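Local coordinates for protein RhCC (Rhodococcus jostii RHA1, PDB 4U5P) that probably acts as a cofactor-independent oxygenase of the tautomerase superfamily and binds a magnesium ion, at residues 3-8 with 62-67; 81-86 with 103-108. One frame throughout, in Å; residues are numbered along the deposited sequence.

Contact 1: 3-8 with 62-67; sequences WEIFTP and VRIRLD
L66 packs over one face of the W3 indole, in a close-fitting part of the contact. Its CD2 sits 3.9 Å from the centroid of the W3 six-membered ring, only 6° off the ring normal, a CH-pi contact over the face. L66 CD1 lies over the same face nearer the pyrrole nitrogen, at 3.7 Å from W3 NE1. L66 chi1, 50°, places CG between its own backbone N and carbonyl carbon, and this turns both methyls onto the indole. I64 adds its CG2, 3.7 Å from W3 CE3. Cutting the indole back to an alanine is likely to leave L66 CD2 and I64 CG2 without the surface they rest on, and Y28 OH without the NE1 it bonds to. Strands 2-8 and 61-68 are antiparallel neighbours in the four-stranded sheet of the tautomerase fold, and helix 14-32 packs on the face bearing W3, I5 and L66, touching all three. Two hydrogen-bonded pairs, E4 with R65 and F6 with R63, zip the backbones together; E4 N to R65 O is 2.8 Å. On the opposite face the fit is looser and polar. E4 and R65 run alongside each other, their end planes 74° apart, and E4 OE1 stays 4.5 Å from R65 NH1. A water fills in, donating to E4 OE1 and accepting from R65 NH1 in the guanidinium plane. R65 also forms salt bridges with D67, through NH1 within the strand and through NE to D67 of the second subunit. Towards the partly exposed P8, contact thins to P8 CD against V62 CG2, at 4.0 Å.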
# COMPACT_ATOMS: atom_id res chain seq x y z
N TRP B 3 -6.34 -6.67 3.60
CA TRP B 3 -5.30 -6.87 4.61
C TRP B 3 -3.98 -7.34 3.99
O TRP B 3 -3.97 -8.28 3.21
CB TRP B 3 -5.74 -7.91 5.65
CG TRP B 3 -6.80 -7.49 6.63
CD1 TRP B 3 -8.07 -7.05 6.35
CD2 TRP B 3 -6.70 -7.52 8.07
NE1 TRP B 3 -8.75 -6.80 7.52
CE2 TRP B 3 -7.93 -7.06 8.58
CE3 TRP B 3 -5.68 -7.87 8.96
CZ2 TRP B 3 -8.18 -6.98 9.95
CZ3 TRP B 3 -5.93 -7.77 10.32
CH2 TRP B 3 -7.17 -7.33 10.80
N GLU B 4 -2.89 -6.68 4.36
CA GLU B 4 -1.54 -7.15 4.04
C GLU B 4 -0.85 -7.54 5.32
O GLU B 4 -0.85 -6.76 6.28
CB GLU B 4 -0.70 -6.08 3.35
CG GLU B 4 -1.15 -5.67 1.97
CD GLU B 4 -0.28 -4.54 1.46
OE1 GLU B 4 -0.43 -3.42 1.97
OE2 GLU B 4 0.59 -4.78 0.58
N ILE B 5 -0.28 -8.73 5.34
CA ILE B 5 0.44 -9.21 6.49
C ILE B 5 1.85 -9.61 6.09
O ILE B 5 2.07 -10.62 5.42
CB ILE B 5 -0.29 -10.37 7.16
CG1 ILE B 5 -1.72 -9.92 7.54
CG2 ILE B 5 0.48 -10.82 8.41
CD1 ILE B 5 -2.54 -10.97 8.24
N PHE B 6 2.81 -8.78 6.48
CA PHE B 6 4.22 -9.03 6.22
C PHE B 6 4.82 -9.81 7.38
O PHE B 6 4.81 -9.32 8.50
CB PHE B 6 4.96 -7.71 6.03
CG PHE B 6 4.45 -6.88 4.89
CD1 PHE B 6 3.41 -5.97 5.07
CD2 PHE B 6 5.01 -6.99 3.63
CE1 PHE B 6 2.95 -5.20 4.02
CE2 PHE B 6 4.54 -6.22 2.57
CZ PHE B 6 3.52 -5.32 2.78
N THR B 7 5.37 -11.00 7.09
CA THR B 7 5.87 -11.88 8.14
C THR B 7 7.29 -12.34 7.82
O THR B 7 7.71 -12.31 6.66
CB THR B 7 5.00 -13.15 8.29
OG1 THR B 7 5.23 -14.02 7.18
CG2 THR B 7 3.51 -12.80 8.34
N PRO B 8 8.02 -12.80 8.84
CA PRO B 8 9.28 -13.51 8.59
C PRO B 8 9.03 -14.71 7.67
O PRO B 8 7.93 -15.26 7.71
CB PRO B 8 9.74 -13.94 9.99
CG PRO B 8 9.08 -13.01 10.92
CD PRO B 8 7.74 -12.67 10.28
N VAL B 62 6.11 -8.82 12.64
CA VAL B 62 4.97 -8.91 11.73
C VAL B 62 4.33 -7.54 11.60
O VAL B 62 3.91 -6.95 12.59
CB VAL B 62 3.93 -9.94 12.23
CG1 VAL B 62 2.69 -9.93 11.33
CG2 VAL B 62 4.54 -11.34 12.28
N ARG B 63 4.27 -7.01 10.37
CA ARG B 63 3.70 -5.70 10.13
C ARG B 63 2.40 -5.87 9.34
O ARG B 63 2.38 -6.54 8.31
CB ARG B 63 4.68 -4.80 9.39
CG ARG B 63 4.26 -3.34 9.27
CD ARG B 63 4.06 -2.72 10.64
NE ARG B 63 3.92 -1.27 10.65
CZ ARG B 63 2.81 -0.61 10.37
NH1 ARG B 63 1.71 -1.27 10.03
NH2 ARG B 63 2.80 0.73 10.43
N ILE B 64 1.32 -5.29 9.86
CA ILE B 64 0.01 -5.44 9.24
C ILE B 64 -0.49 -4.07 8.79
O ILE B 64 -0.46 -3.11 9.54
CB ILE B 64 -1.01 -6.08 10.20
CG1 ILE B 64 -0.48 -7.44 10.68
CG2 ILE B 64 -2.38 -6.27 9.52
CD1 ILE B 64 -1.22 -7.99 11.87
N ARG B 65 -0.98 -4.01 7.56
CA ARG B 65 -1.60 -2.80 7.04
C ARG B 65 -2.89 -3.19 6.33
O ARG B 65 -2.91 -4.17 5.58
CB ARG B 65 -0.66 -2.07 6.07
CG ARG B 65 -1.23 -0.80 5.51
CD ARG B 65 -0.44 -0.29 4.33
NE ARG B 65 -0.95 1.02 3.94
CZ ARG B 65 -2.09 1.22 3.28
NH1 ARG B 65 -2.86 0.20 2.90
NH2 ARG B 65 -2.45 2.46 3.00
N LEU B 66 -3.97 -2.45 6.57
CA LEU B 66 -5.21 -2.71 5.84
C LEU B 66 -5.92 -1.47 5.34
O LEU B 66 -5.77 -0.39 5.92
CB LEU B 66 -6.19 -3.51 6.70
CG LEU B 66 -6.50 -3.07 8.11
CD1 LEU B 66 -7.92 -3.39 8.53
CD2 LEU B 66 -5.53 -3.78 9.04
N ASP B 67 -6.66 -1.64 4.24
CA ASP B 67 -7.61 -0.65 3.74
C ASP B 67 -9.02 -1.10 4.07
O ASP B 67 -9.37 -2.27 3.90
CB ASP B 67 -7.51 -0.45 2.22
CG ASP B 67 -6.26 0.28 1.79
OD1 ASP B 67 -5.67 1.03 2.60
OD2 ASP B 67 -5.87 0.13 0.62
O HOH W 1 -2.59 -2.66 3.02

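Contact 2: 81-86 with 103-108; sequences LMMTVA and IHIDET. With MG (magnesium ion), chain F.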
# COMPACT_ATOMS: atom_id res chain seq x y z
N LEU B 81 -13.27 0.01 19.00
CA LEU B 81 -13.73 -1.37 19.06
C LEU B 81 -13.11 -2.19 17.93
O LEU B 81 -12.69 -3.32 18.16
CB LEU B 81 -15.26 -1.44 19.01
CG LEU B 81 -15.85 -2.86 19.07
CD1 LEU B 81 -15.47 -3.57 20.37
CD2 LEU B 81 -17.35 -2.81 18.92
N MET B 82 -13.03 -1.61 16.73
CA MET B 82 -12.40 -2.28 15.60
C MET B 82 -10.95 -2.69 15.93
O MET B 82 -10.55 -3.83 15.66
CB MET B 82 -12.40 -1.39 14.36
CG MET B 82 -11.62 -1.95 13.17
SD MET B 82 -12.36 -3.44 12.45
CE MET B 82 -10.88 -4.28 11.88
N MET B 83 -10.17 -1.78 16.49
CA MET B 83 -8.78 -2.10 16.83
C MET B 83 -8.74 -3.19 17.92
O MET B 83 -7.91 -4.10 17.87
CB MET B 83 -8.01 -0.86 17.30
CG MET B 83 -7.99 0.32 16.31
SD MET B 83 -7.53 -0.09 14.60
CE MET B 83 -5.81 -0.58 14.79
N THR B 84 -9.64 -3.10 18.90
CA THR B 84 -9.69 -4.08 19.99
C THR B 84 -9.97 -5.48 19.47
O THR B 84 -9.29 -6.45 19.84
CB THR B 84 -10.75 -3.68 21.03
OG1 THR B 84 -10.37 -2.46 21.67
CG2 THR B 84 -10.93 -4.76 22.10
N VAL B 85 -10.97 -5.60 18.61
CA VAL B 85 -11.34 -6.90 18.07
C VAL B 85 -10.23 -7.42 17.16
O VAL B 85 -9.94 -8.62 17.17
CB VAL B 85 -12.68 -6.82 17.32
CG1 VAL B 85 -12.98 -8.14 16.61
CG2 VAL B 85 -13.80 -6.47 18.31
N ALA B 86 -9.61 -6.54 16.39
CA ALA B 86 -8.49 -6.94 15.53
C ALA B 86 -7.38 -7.56 16.38
O ALA B 86 -6.85 -8.62 16.04
CB ALA B 86 -7.96 -5.76 14.73
N ILE B 103 0.13 -2.48 13.61
CA ILE B 103 -0.99 -2.53 12.68
C ILE B 103 -1.56 -1.14 12.47
O ILE B 103 -1.68 -0.36 13.43
CB ILE B 103 -2.11 -3.47 13.19
CG1 ILE B 103 -3.27 -3.54 12.19
CG2 ILE B 103 -2.62 -3.01 14.56
CD1 ILE B 103 -4.26 -4.67 12.47
N HIS B 104 -1.91 -0.79 11.23
CA HIS B 104 -2.71 0.41 11.02
C HIS B 104 -3.69 0.25 9.87
O HIS B 104 -3.55 -0.66 9.04
CB HIS B 104 -1.82 1.64 10.81
CG HIS B 104 -1.12 1.70 9.48
ND1 HIS B 104 -0.02 0.93 9.19
CD2 HIS B 104 -1.33 2.49 8.41
CE1 HIS B 104 0.40 1.22 7.97
NE2 HIS B 104 -0.37 2.16 7.47
N ILE B 105 -4.69 1.13 9.86
CA ILE B 105 -5.79 1.09 8.90
C ILE B 105 -5.90 2.41 8.16
O ILE B 105 -5.76 3.49 8.75
CB ILE B 105 -7.15 0.81 9.58
CG1 ILE B 105 -7.04 -0.36 10.56
CG2 ILE B 105 -8.25 0.59 8.51
CD1 ILE B 105 -8.34 -0.71 11.26
N ASP B 106 -6.19 2.32 6.86
CA ASP B 106 -6.59 3.49 6.09
C ASP B 106 -8.01 3.28 5.58
O ASP B 106 -8.43 2.15 5.35
CB ASP B 106 -5.64 3.76 4.93
CG ASP B 106 -5.80 5.16 4.34
OD1 ASP B 106 -6.26 6.06 5.09
OD2 ASP B 106 -5.43 5.39 3.16
N GLU B 107 -8.76 4.36 5.45
CA GLU B 107 -10.09 4.30 4.85
C GLU B 107 -9.99 4.91 3.46
O GLU B 107 -9.48 6.02 3.30
CB GLU B 107 -11.12 5.01 5.72
CG GLU B 107 -11.32 4.35 7.09
CD GLU B 107 -12.41 5.02 7.94
OE1 GLU B 107 -12.33 6.24 8.16
OE2 GLU B 107 -13.33 4.32 8.40
N THR B 108 -10.44 4.15 2.45
CA THR B 108 -10.32 4.59 1.06
C THR B 108 -11.73 4.72 0.45
O THR B 108 -12.69 4.16 0.98
CB THR B 108 -9.46 3.61 0.23
OG1 THR B 108 -10.12 2.35 0.10
CG2 THR B 108 -8.10 3.38 0.92
MG MG F . -5.29 7.21 1.98
O HOH W 2 -5.46 8.29 3.82
O HOH W 3 -7.40 7.40 1.84
O HOH W 4 -5.27 9.11 1.14
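No flat group lies between M83 and I105, whose tips meet where the helix rests on the strand; two planar groups, H104 and D106, belong to the other side and the end of strand 100-107. The imidazole of H104 has R65 CG 3.6 Å from its CE1, and Y2 of the second subunit meets it edge-to-face. Its ring nitrogens are both engaged: ND1 with R63 NH1, NE2 with D67 OD2 of the second subunit. The D106 carboxylate binds through one oxygen, with D106 OD2 2.2 Å from the magnesium ion. D106 OD1 instead accepts a hydrogen bond from a metal-bound water, and a second such water donates to E107 O, which probably helps to orient the metal-bound waters.

Between helix and strand there are no hydrogen bonds, just apolar side chains. I105 reaches toward the helix with CG1 beside its backbone N (chi1 -47°) and an extended end, bringing CD1 to 3.5 Å from M83 SD and 4.0 Å from M82 CG. Kinks along M83 fold its CE round until it lies 4.0 Å from I103 CG2, the two side chains running in opposite directions. The other branch of I103 points at A86, a lighter touch, with I103 CD1 4.5 Å from A86 CB. L112 and R114 of the second subunit pack on I105 and M83, so the helix-strand layer reaches the interface.

D106 of all three subunits and three waters make up the six ligands of the magnesium ion, where the three subunits meet. Helix 76-90, packed on one face of the sheet, links strand 61-68 to the parallel strand 100-107: the beta-alpha-beta crossover of the tautomerase superfamily.

Contact 1 closes before contact 2 opens along the chain, and their centres are about 12 Å apart. Strand 61-68 is the common element: contact 1 pairs it with antiparallel strand 2-8, while its other edge bonds to strand 100-107 of contact 2, for example through L66 O and D106 N at 2.9 Å. Helix 76-90 connects those last two strands. The sheet therefore runs without a break from contact 1 to the metal-binding strand, and I103 and H104 carry it on into a strand of the second subunit. Both contacts also touch the third subunit, which ties the core of each chain to the trimer interfaces around the magnesium ion.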